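PDB 5WE0: protection of telomeres protein poz1 from Schizosaccharomyces pombe, which binds telomeric DNA and negatively regulates telomerase and telomere length in fission yeast. Local coordinates for residues Y24-R28 against E29-I33; L11-L14 against E15-I19. One frame throughout, in Å; residues are numbered along the deposited sequence.

Interaction 1 (Y24-R28 against E29-I33)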
loop_
_atom_site.group_PDB
_atom_site.type_symbol
_atom_site.label_atom_id
_atom_site.label_comp_id
_atom_site.label_asym_id
_atom_site.label_seq_id
_atom_site.Cartn_x
_atom_site.Cartn_y
_atom_site.Cartn_z
ATOM N N TYR A 24 7.581 -0.623 -9.660
ATOM C CA TYR A 24 8.904 -0.285 -9.171
ATOM C C TYR A 24 9.475 -1.405 -8.295
ATOM O O TYR A 24 8.752 -2.131 -7.601
ATOM C CB TYR A 24 8.854 1.028 -8.391
ATOM C CG TYR A 24 10.145 1.325 -7.675
ATOM C CD1 TYR A 24 11.224 1.901 -8.343
ATOM C CD2 TYR A 24 10.313 0.967 -6.344
ATOM C CE1 TYR A 24 12.433 2.142 -7.682
ATOM C CE2 TYR A 24 11.503 1.204 -5.684
ATOM C CZ TYR A 24 12.555 1.796 -6.352
ATOM O OH TYR A 24 13.728 2.010 -5.666
ATOM N N ASP A 25 10.795 -1.555 -8.354
ATOM C CA ASP A 25 11.524 -2.382 -7.400
ATOM C C ASP A 25 12.900 -1.758 -7.206
ATOM O O ASP A 25 13.466 -1.193 -8.144
ATOM C CB ASP A 25 11.647 -3.842 -7.864
ATOM C CG ASP A 25 12.381 -4.740 -6.838
ATOM O OD1 ASP A 25 12.294 -4.507 -5.600
ATOM O OD2 ASP A 25 13.061 -5.691 -7.288
ATOM N N MET A 26 13.441 -1.853 -5.993
ATOM C CA MET A 26 14.729 -1.222 -5.753
ATOM C C MET A 26 15.829 -2.068 -6.369
ATOM O O MET A 26 15.915 -3.269 -6.114
ATOM C CB MET A 26 15.012 -1.011 -4.270
ATOM C CG MET A 26 16.339 -0.259 -4.104
ATOM S SD MET A 26 16.161 1.331 -3.245
ATOM C CE MET A 26 16.056 0.754 -1.560
ATOM N N GLN A 27 16.647 -1.445 -7.203
ATOM C CA GLN A 27 17.834 -2.087 -7.727
ATOM C C GLN A 27 18.996 -1.722 -6.826
ATOM O O GLN A 27 19.123 -0.568 -6.411
ATOM C CB GLN A 27 18.128 -1.631 -9.158
ATOM C CG GLN A 27 16.945 -1.725 -10.100
ATOM C CD GLN A 27 16.637 -3.160 -10.476
ATOM O OE1 GLN A 27 15.731 -3.771 -9.906
ATOM N NE2 GLN A 27 17.393 -3.712 -11.427
ATOM N N ARG A 28 19.837 -2.718 -6.524
ATOM C CA ARG A 28 21.026 -2.491 -5.706
ATOM C C ARG A 28 21.822 -1.290 -6.198
ATOM O O ARG A 28 22.360 -0.523 -5.393
ATOM C CB ARG A 28 21.919 -3.737 -5.702
ATOM C CG ARG A 28 21.207 -5.065 -5.475
ATOM C CD ARG A 28 20.716 -5.656 -6.799
ATOM N NE ARG A 28 20.532 -7.106 -6.752
ATOM C CZ ARG A 28 21.447 -7.988 -7.143
ATOM N NH1 ARG A 28 22.621 -7.565 -7.605
ATOM N NH2 ARG A 28 21.190 -9.290 -7.072
ATOM N N GLU A 29 21.871 -1.094 -7.524
ATOM C CA GLU A 29 22.686 -0.038 -8.124
ATOM C C GLU A 29 22.073 1.345 -7.947
ATOM O O GLU A 29 22.783 2.351 -8.057
ATOM C CB GLU A 29 22.862 -0.313 -9.619
ATOM C CG GLU A 29 23.011 -1.798 -9.962
ATOM C CD GLU A 29 21.676 -2.447 -10.327
ATOM O OE1 GLU A 29 21.359 -3.520 -9.752
ATOM O OE2 GLU A 29 20.939 -1.876 -11.174
ATOM N N GLU A 30 20.760 1.421 -7.718
ATOM C CA GLU A 30 20.087 2.692 -7.463
ATOM C C GLU A 30 19.927 2.980 -5.980
ATOM O O GLU A 30 19.452 4.061 -5.615
ATOM C CB GLU A 30 18.714 2.716 -8.131
ATOM C CG GLU A 30 18.759 2.385 -9.610
ATOM C CD GLU A 30 17.386 2.045 -10.184
ATOM O OE1 GLU A 30 16.359 2.270 -9.496
ATOM O OE2 GLU A 30 17.344 1.505 -11.313
ATOM N N SER A 31 20.302 2.024 -5.134
ATOM C CA SER A 31 20.018 2.100 -3.705
ATOM C C SER A 31 20.604 3.355 -3.055
ATOM O O SER A 31 19.942 4.004 -2.238
ATOM C CB SER A 31 20.536 0.835 -3.026
ATOM O OG SER A 31 20.450 0.989 -1.639
ATOM N N SER A 32 21.839 3.716 -3.393
ATOM C CA SER A 32 22.465 4.850 -2.715
ATOM C C SER A 32 21.785 6.170 -3.072
ATOM O O SER A 32 21.507 6.989 -2.185
ATOM C CB SER A 32 23.962 4.892 -3.042
ATOM O OG SER A 32 24.210 5.625 -4.237
ATOM N N ILE A 33 21.478 6.394 -4.353
ATOM C CA ILE A 33 20.837 7.658 -4.740
ATOM C C ILE A 33 19.405 7.725 -4.196
ATOM O O ILE A 33 18.999 8.724 -3.585
ATOM C CB ILE A 33 20.902 7.842 -6.273
ATOM C CG1 ILE A 33 20.340 9.196 -6.732
ATOM C CG2 ILE A 33 20.238 6.688 -7.020
ATOM C CD1 ILE A 33 21.102 10.406 -6.247
#
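The Tyr24 ring and the Glu30 carboxylate approach obliquely, CE1 of Tyr24 lying 4.3 Å from OE1 of Glu30. Beside them, Gln27 is flanked by two carboxylates: the plane of its amide stands 87° from that of Glu29 and 52° from that of Glu30, and all three chains point the same way. The closest approaches of the acids are to the aliphatic stem of Gln27: OE2 of Glu29 is 3.5 Å from CB of Gln27, and OE2 of Glu30 is 3.5 Å from CG of Gln27. Two overlapping type I turns carry the chain into helix 31-43, with Glu30 N bonded to Gln27 O (2.9 Å) and, one residue on, Ser31 N bonded to Arg28 O (3.3 Å). Met26 CG is anti to the backbone N (chi1 -176°), and the bends beyond it bring SD within 4.0 Å of Ser31 CA. Ser31 OG itself is hydrogen-bonded to an acidic side chain of the chain of another protein. Since Arg28 NE remains 4.7 Å from Glu29 OE1, the opposite charges are not in contact and any attraction is probably weak, and the backbone turns supply the directional bonding between 24-28 and 29-33.

Interaction 2 (L11-L14 against E15-I19)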
loop_
_atom_site.group_PDB
_atom_site.type_symbol
_atom_site.label_atom_id
_atom_site.label_comp_id
_atom_site.label_asym_id
_atom_site.label_seq_id
_atom_site.Cartn_x
_atom_site.Cartn_y
_atom_site.Cartn_z
ATOM N N LEU A 11 12.456 15.634 -5.178
ATOM C CA LEU A 11 11.244 14.920 -5.594
ATOM C C LEU A 11 11.246 14.636 -7.092
ATOM O O LEU A 11 10.905 13.522 -7.523
ATOM C CB LEU A 11 9.989 15.715 -5.209
ATOM C CG LEU A 11 9.434 15.470 -3.800
ATOM C CD1 LEU A 11 8.163 16.260 -3.546
ATOM C CD2 LEU A 11 9.214 13.984 -3.551
ATOM N N ASN A 12 11.641 15.627 -7.906
ATOM C CA ASN A 12 11.713 15.423 -9.353
ATOM C C ASN A 12 12.719 14.351 -9.724
ATOM O O ASN A 12 12.485 13.561 -10.646
ATOM C CB ASN A 12 12.053 16.738 -10.063
ATOM C CG ASN A 12 10.973 17.771 -9.888
ATOM O OD1 ASN A 12 11.235 18.913 -9.505
ATOM N ND2 ASN A 12 9.733 17.365 -10.141
ATOM N N THR A 13 13.848 14.300 -9.023
ATOM C CA THR A 13 14.791 13.210 -9.260
ATOM C C THR A 13 14.189 11.853 -8.902
ATOM O O THR A 13 14.380 10.869 -9.639
ATOM C CB THR A 13 16.092 13.461 -8.491
ATOM O OG1 THR A 13 16.757 14.603 -9.060
ATOM C CG2 THR A 13 17.011 12.223 -8.527
ATOM N N LEU A 14 13.498 11.757 -7.759
ATOM C CA LEU A 14 12.897 10.470 -7.390
ATOM C C LEU A 14 11.884 10.008 -8.435
ATOM O O LEU A 14 11.783 8.804 -8.723
ATOM C CB LEU A 14 12.256 10.547 -6.004
ATOM C CG LEU A 14 13.202 10.253 -4.829
ATOM C CD1 LEU A 14 12.431 10.279 -3.512
ATOM C CD2 LEU A 14 13.940 8.922 -4.999
ATOM N N GLU A 15 11.139 10.960 -9.028
ATOM C CA GLU A 15 10.170 10.631 -10.070
ATOM C C GLU A 15 10.797 9.819 -11.187
ATOM O O GLU A 15 10.213 8.831 -11.655
ATOM C CB GLU A 15 9.605 11.904 -10.688
ATOM C CG GLU A 15 8.559 12.614 -9.901
ATOM C CD GLU A 15 7.629 13.424 -10.801
ATOM O OE1 GLU A 15 7.466 13.037 -11.984
ATOM O OE2 GLU A 15 7.056 14.429 -10.325
ATOM N N THR A 16 11.991 10.223 -11.633
ATOM C CA THR A 16 12.644 9.505 -12.721
ATOM C C THR A 16 13.144 8.146 -12.282
ATOM O O THR A 16 13.457 7.310 -13.137
ATOM C CB THR A 16 13.789 10.335 -13.322
ATOM O OG1 THR A 16 14.994 10.141 -12.563
ATOM C CG2 THR A 16 13.419 11.831 -13.381
ATOM N N PHE A 17 13.291 7.916 -10.978
ATOM C CA PHE A 17 13.623 6.569 -10.536
ATOM C C PHE A 17 12.372 5.761 -10.206
ATOM O O PHE A 17 12.366 4.532 -10.371
ATOM C CB PHE A 17 14.545 6.600 -9.299
ATOM C CG PHE A 17 15.982 6.954 -9.607
ATOM C CD1 PHE A 17 16.389 8.276 -9.655
ATOM C CD2 PHE A 17 16.910 5.966 -9.886
ATOM C CE1 PHE A 17 17.710 8.616 -9.952
ATOM C CE2 PHE A 17 18.234 6.298 -10.193
ATOM C CZ PHE A 17 18.629 7.627 -10.220
ATOM N N PHE A 18 11.312 6.417 -9.748
ATOM C CA PHE A 18 10.190 5.675 -9.172
ATOM C C PHE A 18 9.108 5.319 -10.184
ATOM O O PHE A 18 8.553 4.218 -10.124
ATOM C CB PHE A 18 9.559 6.472 -8.018
ATOM C CG PHE A 18 10.279 6.302 -6.711
ATOM C CD1 PHE A 18 11.398 5.470 -6.628
ATOM C CD2 PHE A 18 9.829 6.950 -5.560
ATOM C CE1 PHE A 18 12.076 5.299 -5.418
ATOM C CE2 PHE A 18 10.496 6.777 -4.337
ATOM C CZ PHE A 18 11.619 5.950 -4.267
ATOM N N ILE A 19 8.799 6.218 -11.113
ATOM C CA ILE A 19 7.665 6.014 -12.008
ATOM C C ILE A 19 8.029 4.963 -13.049
ATOM O O ILE A 19 9.032 5.085 -13.759
ATOM C CB ILE A 19 7.229 7.341 -12.646
ATOM C CG1 ILE A 19 6.714 8.271 -11.545
ATOM C CG2 ILE A 19 6.143 7.104 -13.669
ATOM C CD1 ILE A 19 6.110 9.561 -12.029
#
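Phe18 CG lies anti to the carbonyl carbon, beside the backbone N (chi1 -83°), and Leu14 has a similar first torsion, so four residues apart on a helix their side chains run alongside one another. The second torsion of Phe18, -1°, turns a ring face to Leu14, and methyl CD2 sits over it as a CH-pi contact, 4.1 Å from the centroid and 21° off the ring normal, displaced toward the rim near CZ. Thr13 and Phe17 form the neighbouring pair with the same i to i+4 spacing, CG2 of Thr13 being 3.9 Å from CE1 of Phe17, while Thr13 O lies in the plane of the Phe17 ring at its edge, 3.3 Å from CD1. These residues make up the last turns of helix 2-18, which ends as Ile19 departs from helical geometry. On the inner side Leu14 packs against Cys37 and Leu38 of helix 31-43 and Met56 of helix 54-64; Phe18 reaches Met56 and Ala59, and its ring also meets an aromatic side chain of the chain of another protein. An alanine in place of Phe18 is likely to open a gap beside Leu14 CD2 and to deprive that aromatic partner of its ring contact. Thr13 O and Leu14 O each take more than one donor. Thr13 O accepts Thr16 OG1 at 3.1 Å, from OG1's position between its own backbone N and carbonyl carbon, together with weak bonds from Thr16 N and Phe17 N. Leu14 O takes Phe18 N, with a weak second donor in Phe17 N, whereas Glu15 N bonds to Leu11 O at 3.0 Å.

Interaction 2 comes first along the chain, closing helix 2-18, and interaction 1 follows where the connecting loop enters helix 31-43; their centres are about 12 Å apart, on the same side of the chain's centre. The two regions touch directly. The Tyr24 ring meets the Phe18 ring edge-to-face, with Tyr24 CE1 3.6 Å from Phe18 CD1, and Phe17 packs against both Glu30 and Ile33, with Ile33 CG2 3.7 Å from Phe17 CZ. The end of one helix and the approach to the next are thus folded together in an all-helical protein. Both regions also contact the chain of another protein, through Met26 and Ser31 in one and Leu11 and Phe18 in the other, consistent with a shared binding surface.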